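Local coordinates for tailspike protein (PDB 3RIQ) that probably recognises Salmonella lipopolysaccharide as the phage receptor and cleaves its O-antigen chain as an endorhamnosidase, working as a trimeric tailspike, at residues L23-I36 against E46-K60. Sequence-based numbering, arbitrary orientation.
Sequences LQEAATAAVDSLLI and EAVDFGGKVLTIECK
Strands 33-36 and 56-59 run parallel with their axes 4.7 Å apart, Ser33 pairing with Thr56 and Ile36 with Cys59, while helix 23-29 lies almost parallel to strand 46-49, at 7.6 Å. The ladder begins where Thr56 N donates to Asp32 O and ends where Lys60 N donates to Ile36 O. From the helix, Gln24 reaches the backbone of strand 46-49, much as a neighbouring strand would. Its chain bends at chi2 (68°), turning the amide to Asp49. OE1 accepts from Asp49 N (2.7 Å) and NE2 donates to Asp49 O (3.0 Å), both nearly straight. A primary amide suits this place because it offers both an acceptor and a donor. This is the N-terminal end of a right-handed parallel beta-helix, where helix 23-29 runs alongside strand 46-49 while strands 33-36 and 56-59 stack as successive rungs. Small Ala27 lets the helix come close: its CB meets Val48 CG1 at 3.6 Å and approaches the Phe50 ring obliquely, while Leu34 CD2 reaches that ring's edge. Lys53, bent at chi3 (-73°), brings NZ to two carbonyls at the helix's C-terminal end, Ala27 O (2.8 Å) and Ala30 O (2.9 Å), where a positive charge probably complements the helix dipole. On the Ser33 and Leu35 face, Leu35 CD1 lies 3.9 Å from Lys60 CD; the Lys60 ammonium salt-bridges Asp32 of the second subunit.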
loop_
_atom_site.group_PDB
_atom_site.type_symbol
_atom_site.label_atom_id
_atom_site.label_comp_id
_atom_site.label_asym_id
_atom_site.label_seq_id
_atom_site.Cartn_x
_atom_site.Cartn_y
_atom_site.Cartn_z
ATOM N N LEU A 23 -46.654 -0.769 -6.464
ATOM C CA LEU A 23 -45.436 -0.612 -7.228
ATOM C C LEU A 23 -45.565 -1.215 -8.636
ATOM O O LEU A 23 -45.061 -0.636 -9.605
ATOM C CB LEU A 23 -44.264 -1.238 -6.472
ATOM C CG LEU A 23 -42.881 -0.919 -7.021
ATOM C CD1 LEU A 23 -42.634 0.592 -7.251
ATOM C CD2 LEU A 23 -41.840 -1.545 -6.018
ATOM N N GLN A 24 -46.294 -2.321 -8.765
ATOM C CA GLN A 24 -46.549 -2.892 -10.095
ATOM C C GLN A 24 -47.320 -1.911 -10.991
ATOM O O GLN A 24 -46.960 -1.713 -12.166
ATOM C CB GLN A 24 -47.319 -4.221 -10.007
ATOM C CG GLN A 24 -47.668 -4.788 -11.408
ATOM C CD GLN A 24 -46.382 -5.216 -12.125
ATOM O OE1 GLN A 24 -45.722 -6.178 -11.716
ATOM N NE2 GLN A 24 -45.983 -4.451 -13.135
ATOM N N GLU A 25 -48.347 -1.260 -10.450
ATOM C CA GLU A 25 -49.083 -0.286 -11.282
ATOM C C GLU A 25 -48.166 0.844 -11.765
ATOM O O GLU A 25 -48.234 1.273 -12.920
ATOM C CB GLU A 25 -50.247 0.302 -10.490
ATOM C CG GLU A 25 -51.431 -0.640 -10.323
ATOM C CD GLU A 25 -52.357 -0.278 -9.175
ATOM O OE1 GLU A 25 -52.020 0.613 -8.365
ATOM O OE2 GLU A 25 -53.422 -0.915 -9.071
ATOM N N ALA A 26 -47.273 1.298 -10.887
ATOM C CA ALA A 26 -46.313 2.348 -11.246
ATOM C C ALA A 26 -45.311 1.839 -12.310
ATOM O O ALA A 26 -45.036 2.535 -13.293
ATOM C CB ALA A 26 -45.585 2.851 -9.985
ATOM N N ALA A 27 -44.812 0.609 -12.127
ATOM C CA ALA A 27 -43.878 0.014 -13.076
ATOM C C ALA A 27 -44.515 -0.158 -14.450
ATOM O O ALA A 27 -43.851 0.103 -15.466
ATOM C CB ALA A 27 -43.420 -1.335 -12.574
ATOM N N THR A 28 -45.780 -0.618 -14.483
ATOM C CA THR A 28 -46.514 -0.761 -15.746
ATOM C C THR A 28 -46.615 0.570 -16.489
ATOM O O THR A 28 -46.406 0.620 -17.737
ATOM C CB THR A 28 -47.901 -1.378 -15.481
ATOM O OG1 THR A 28 -47.708 -2.719 -15.024
ATOM C CG2 THR A 28 -48.755 -1.450 -16.758
ATOM N N ALA A 29 -46.895 1.648 -15.758
ATOM C CA ALA A 29 -47.071 2.968 -16.368
ATOM C C ALA A 29 -45.732 3.568 -16.825
ATOM O O ALA A 29 -45.713 4.391 -17.729
ATOM C CB ALA A 29 -47.725 3.899 -15.370
ATOM N N ALA A 30 -44.629 3.164 -16.188
ATOM C CA ALA A 30 -43.319 3.784 -16.434
ATOM C C ALA A 30 -42.807 3.594 -17.845
ATOM O O ALA A 30 -43.047 2.571 -18.477
ATOM C CB ALA A 30 -42.286 3.229 -15.404
ATOM N N VAL A 31 -42.119 4.613 -18.350
ATOM C CA VAL A 31 -41.477 4.585 -19.671
ATOM C C VAL A 31 -39.969 4.822 -19.581
ATOM O O VAL A 31 -39.156 4.107 -20.192
ATOM C CB VAL A 31 -42.107 5.659 -20.608
ATOM C CG1 VAL A 31 -41.397 5.696 -21.940
ATOM C CG2 VAL A 31 -43.627 5.347 -20.795
ATOM N N ASP A 32 -39.601 5.842 -18.826
ATOM C CA ASP A 32 -38.190 6.285 -18.720
ATOM C C ASP A 32 -37.821 6.277 -17.228
ATOM O O ASP A 32 -37.026 5.460 -16.785
ATOM C CB ASP A 32 -38.105 7.676 -19.324
ATOM C CG ASP A 32 -36.716 8.317 -19.230
ATOM O OD1 ASP A 32 -35.798 7.748 -18.595
ATOM O OD2 ASP A 32 -36.567 9.448 -19.754
ATOM N N SER A 33 -38.413 7.193 -16.463
ATOM C CA SER A 33 -38.129 7.276 -15.034
ATOM C C SER A 33 -39.309 6.880 -14.148
ATOM O O SER A 33 -40.467 7.010 -14.541
ATOM C CB SER A 33 -37.628 8.675 -14.722
ATOM O OG SER A 33 -36.437 8.898 -15.454
ATOM N N LEU A 34 -38.988 6.385 -12.953
ATOM C CA LEU A 34 -39.952 5.940 -11.955
ATOM C C LEU A 34 -39.497 6.556 -10.645
ATOM O O LEU A 34 -38.405 6.232 -10.165
ATOM C CB LEU A 34 -40.012 4.395 -11.904
ATOM C CG LEU A 34 -40.682 3.780 -10.662
ATOM C CD1 LEU A 34 -42.094 4.301 -10.424
ATOM C CD2 LEU A 34 -40.638 2.258 -10.814
ATOM N N LEU A 35 -40.289 7.474 -10.104
ATOM C CA LEU A 35 -39.938 8.171 -8.861
ATOM C C LEU A 35 -40.623 7.517 -7.666
ATOM O O LEU A 35 -41.847 7.391 -7.656
ATOM C CB LEU A 35 -40.325 9.660 -8.970
ATOM C CG LEU A 35 -40.151 10.486 -7.688
ATOM C CD1 LEU A 35 -38.645 10.689 -7.436
ATOM C CD2 LEU A 35 -40.880 11.830 -7.821
ATOM N N ILE A 36 -39.842 7.101 -6.672
ATOM C CA ILE A 36 -40.429 6.559 -5.417
ATOM C C ILE A 36 -40.530 7.748 -4.462
ATOM O O ILE A 36 -39.577 8.065 -3.748
ATOM C CB ILE A 36 -39.591 5.400 -4.833
ATOM C CG1 ILE A 36 -39.263 4.339 -5.918
ATOM C CG2 ILE A 36 -40.283 4.794 -3.622
ATOM C CD1 ILE A 36 -40.450 3.625 -6.507
ATOM N N GLU A 46 -44.225 -10.247 -2.646
ATOM C CA GLU A 46 -44.691 -9.330 -3.685
ATOM C C GLU A 46 -43.717 -9.346 -4.863
ATOM O O GLU A 46 -42.498 -9.495 -4.683
ATOM C CB GLU A 46 -44.789 -7.879 -3.116
ATOM C CG GLU A 46 -45.404 -6.877 -4.125
ATOM C CD GLU A 46 -45.769 -5.546 -3.505
ATOM O OE1 GLU A 46 -45.835 -4.551 -4.273
ATOM O OE2 GLU A 46 -46.017 -5.498 -2.277
ATOM N N ALA A 47 -44.247 -9.195 -6.071
ATOM C CA ALA A 47 -43.407 -9.166 -7.255
ATOM C C ALA A 47 -43.761 -7.950 -8.104
ATOM O O ALA A 47 -44.937 -7.506 -8.166
ATOM C CB ALA A 47 -43.587 -10.442 -8.055
ATOM N N VAL A 48 -42.749 -7.416 -8.767
ATOM C CA VAL A 48 -42.884 -6.276 -9.683
ATOM C C VAL A 48 -42.242 -6.680 -10.997
ATOM O O VAL A 48 -41.039 -7.036 -11.033
ATOM C CB VAL A 48 -42.218 -4.993 -9.144
ATOM C CG1 VAL A 48 -42.455 -3.820 -10.106
ATOM C CG2 VAL A 48 -42.792 -4.666 -7.762
ATOM N N ASP A 49 -43.055 -6.648 -12.059
ATOM C CA ASP A 49 -42.605 -6.981 -13.406
ATOM C C ASP A 49 -42.355 -5.676 -14.168
ATOM O O ASP A 49 -43.296 -4.919 -14.419
ATOM C CB ASP A 49 -43.723 -7.795 -14.107
ATOM C CG ASP A 49 -43.428 -8.115 -15.578
ATOM O OD1 ASP A 49 -42.368 -7.799 -16.125
ATOM O OD2 ASP A 49 -44.323 -8.751 -16.209
ATOM N N PHE A 50 -41.085 -5.409 -14.498
ATOM C CA PHE A 50 -40.695 -4.149 -15.159
ATOM C C PHE A 50 -40.725 -4.213 -16.675
ATOM O O PHE A 50 -40.317 -3.257 -17.353
ATOM C CB PHE A 50 -39.284 -3.715 -14.640
ATOM C CG PHE A 50 -39.303 -3.240 -13.203
ATOM C CD1 PHE A 50 -39.761 -1.955 -12.877
ATOM C CD2 PHE A 50 -38.880 -4.097 -12.169
ATOM C CE1 PHE A 50 -39.749 -1.524 -11.555
ATOM C CE2 PHE A 50 -38.893 -3.673 -10.837
ATOM C CZ PHE A 50 -39.299 -2.398 -10.531
ATOM N N GLY A 51 -41.150 -5.351 -17.217
ATOM C CA GLY A 51 -41.436 -5.481 -18.645
ATOM C C GLY A 51 -40.249 -5.302 -19.583
ATOM O O GLY A 51 -40.434 -4.964 -20.754
ATOM N N GLY A 52 -39.034 -5.539 -19.079
ATOM C CA GLY A 52 -37.821 -5.369 -19.860
ATOM C C GLY A 52 -37.425 -3.937 -20.069
ATOM O O GLY A 52 -36.506 -3.664 -20.830
ATOM N N LYS A 53 -38.110 -3.010 -19.405
ATOM C CA LYS A 53 -37.843 -1.583 -19.646
ATOM C C LYS A 53 -36.526 -1.141 -19.013
ATOM O O LYS A 53 -36.116 -1.639 -17.945
ATOM C CB LYS A 53 -39.019 -0.771 -19.088
ATOM C CG LYS A 53 -40.282 -1.041 -19.937
ATOM C CD LYS A 53 -41.484 -0.197 -19.590
ATOM C CE LYS A 53 -42.077 -0.630 -18.336
ATOM N NZ LYS A 53 -43.550 -0.264 -18.197
ATOM N N VAL A 54 -35.878 -0.190 -19.672
ATOM C CA VAL A 54 -34.607 0.389 -19.216
ATOM C C VAL A 54 -34.954 1.615 -18.367
ATOM O O VAL A 54 -35.138 2.736 -18.891
ATOM C CB VAL A 54 -33.653 0.718 -20.396
ATOM C CG1 VAL A 54 -32.305 1.167 -19.846
ATOM C CG2 VAL A 54 -33.516 -0.492 -21.325
ATOM N N LEU A 55 -35.096 1.388 -17.062
ATOM C CA LEU A 55 -35.640 2.430 -16.184
ATOM C C LEU A 55 -34.611 3.099 -15.321
ATOM O O LEU A 55 -33.598 2.502 -14.959
ATOM C CB LEU A 55 -36.749 1.845 -15.293
ATOM C CG LEU A 55 -37.968 1.287 -16.038
ATOM C CD1 LEU A 55 -38.934 0.666 -15.050
ATOM C CD2 LEU A 55 -38.684 2.363 -16.913
ATOM N N THR A 56 -34.867 4.371 -15.023
ATOM C CA THR A 56 -34.181 5.064 -13.942
ATOM C C THR A 56 -35.120 5.049 -12.759
ATOM O O THR A 56 -36.192 5.661 -12.825
ATOM C CB THR A 56 -33.908 6.510 -14.367
ATOM O OG1 THR A 56 -33.184 6.508 -15.604
ATOM C CG2 THR A 56 -33.093 7.249 -13.287
ATOM N N ILE A 57 -34.775 4.306 -11.701
ATOM C CA ILE A 57 -35.665 4.199 -10.522
ATOM C C ILE A 57 -35.097 5.120 -9.439
ATOM O O ILE A 57 -34.068 4.803 -8.800
ATOM C CB ILE A 57 -35.825 2.745 -10.031
ATOM C CG1 ILE A 57 -36.381 1.895 -11.173
ATOM C CG2 ILE A 57 -36.747 2.712 -8.797
ATOM C CD1 ILE A 57 -36.546 0.429 -10.889
ATOM N N GLU A 58 -35.712 6.290 -9.296
ATOM C CA GLU A 58 -35.169 7.346 -8.440
ATOM C C GLU A 58 -35.838 7.245 -7.081
ATOM O O GLU A 58 -37.038 7.507 -6.966
ATOM C CB GLU A 58 -35.459 8.722 -9.078
ATOM C CG GLU A 58 -34.964 9.890 -8.235
ATOM C CD GLU A 58 -33.533 10.232 -8.506
ATOM O OE1 GLU A 58 -33.220 10.534 -9.660
ATOM O OE2 GLU A 58 -32.729 10.232 -7.570
ATOM N N CYS A 59 -35.109 6.827 -6.045
ATOM C CA CYS A 59 -35.765 6.573 -4.743
ATOM C C CYS A 59 -35.622 7.754 -3.798
ATOM O O CYS A 59 -34.489 8.210 -3.487
ATOM C CB CYS A 59 -35.205 5.323 -4.090
ATOM S SG CYS A 59 -35.373 3.858 -5.155
ATOM N N LYS A 60 -36.770 8.283 -3.365
ATOM C CA LYS A 60 -36.792 9.384 -2.389
ATOM C C LYS A 60 -37.627 9.011 -1.175
ATOM O O LYS A 60 -38.131 9.894 -0.463
ATOM C CB LYS A 60 -37.294 10.694 -3.023
ATOM C CG LYS A 60 -36.373 11.216 -4.142
ATOM C CD LYS A 60 -36.721 12.614 -4.624
ATOM C CE LYS A 60 -35.708 13.113 -5.605
ATOM N NZ LYS A 60 -35.881 14.582 -5.902
HETATM O O HOH W 1 -46.483 -4.591 -6.861
HETATM O O HOH W 2 -46.713 -8.324 -10.426
HETATM O O HOH W 3 -36.403 4.130 -20.807
HETATM O O HOH W 4 -33.284 9.101 -16.626
#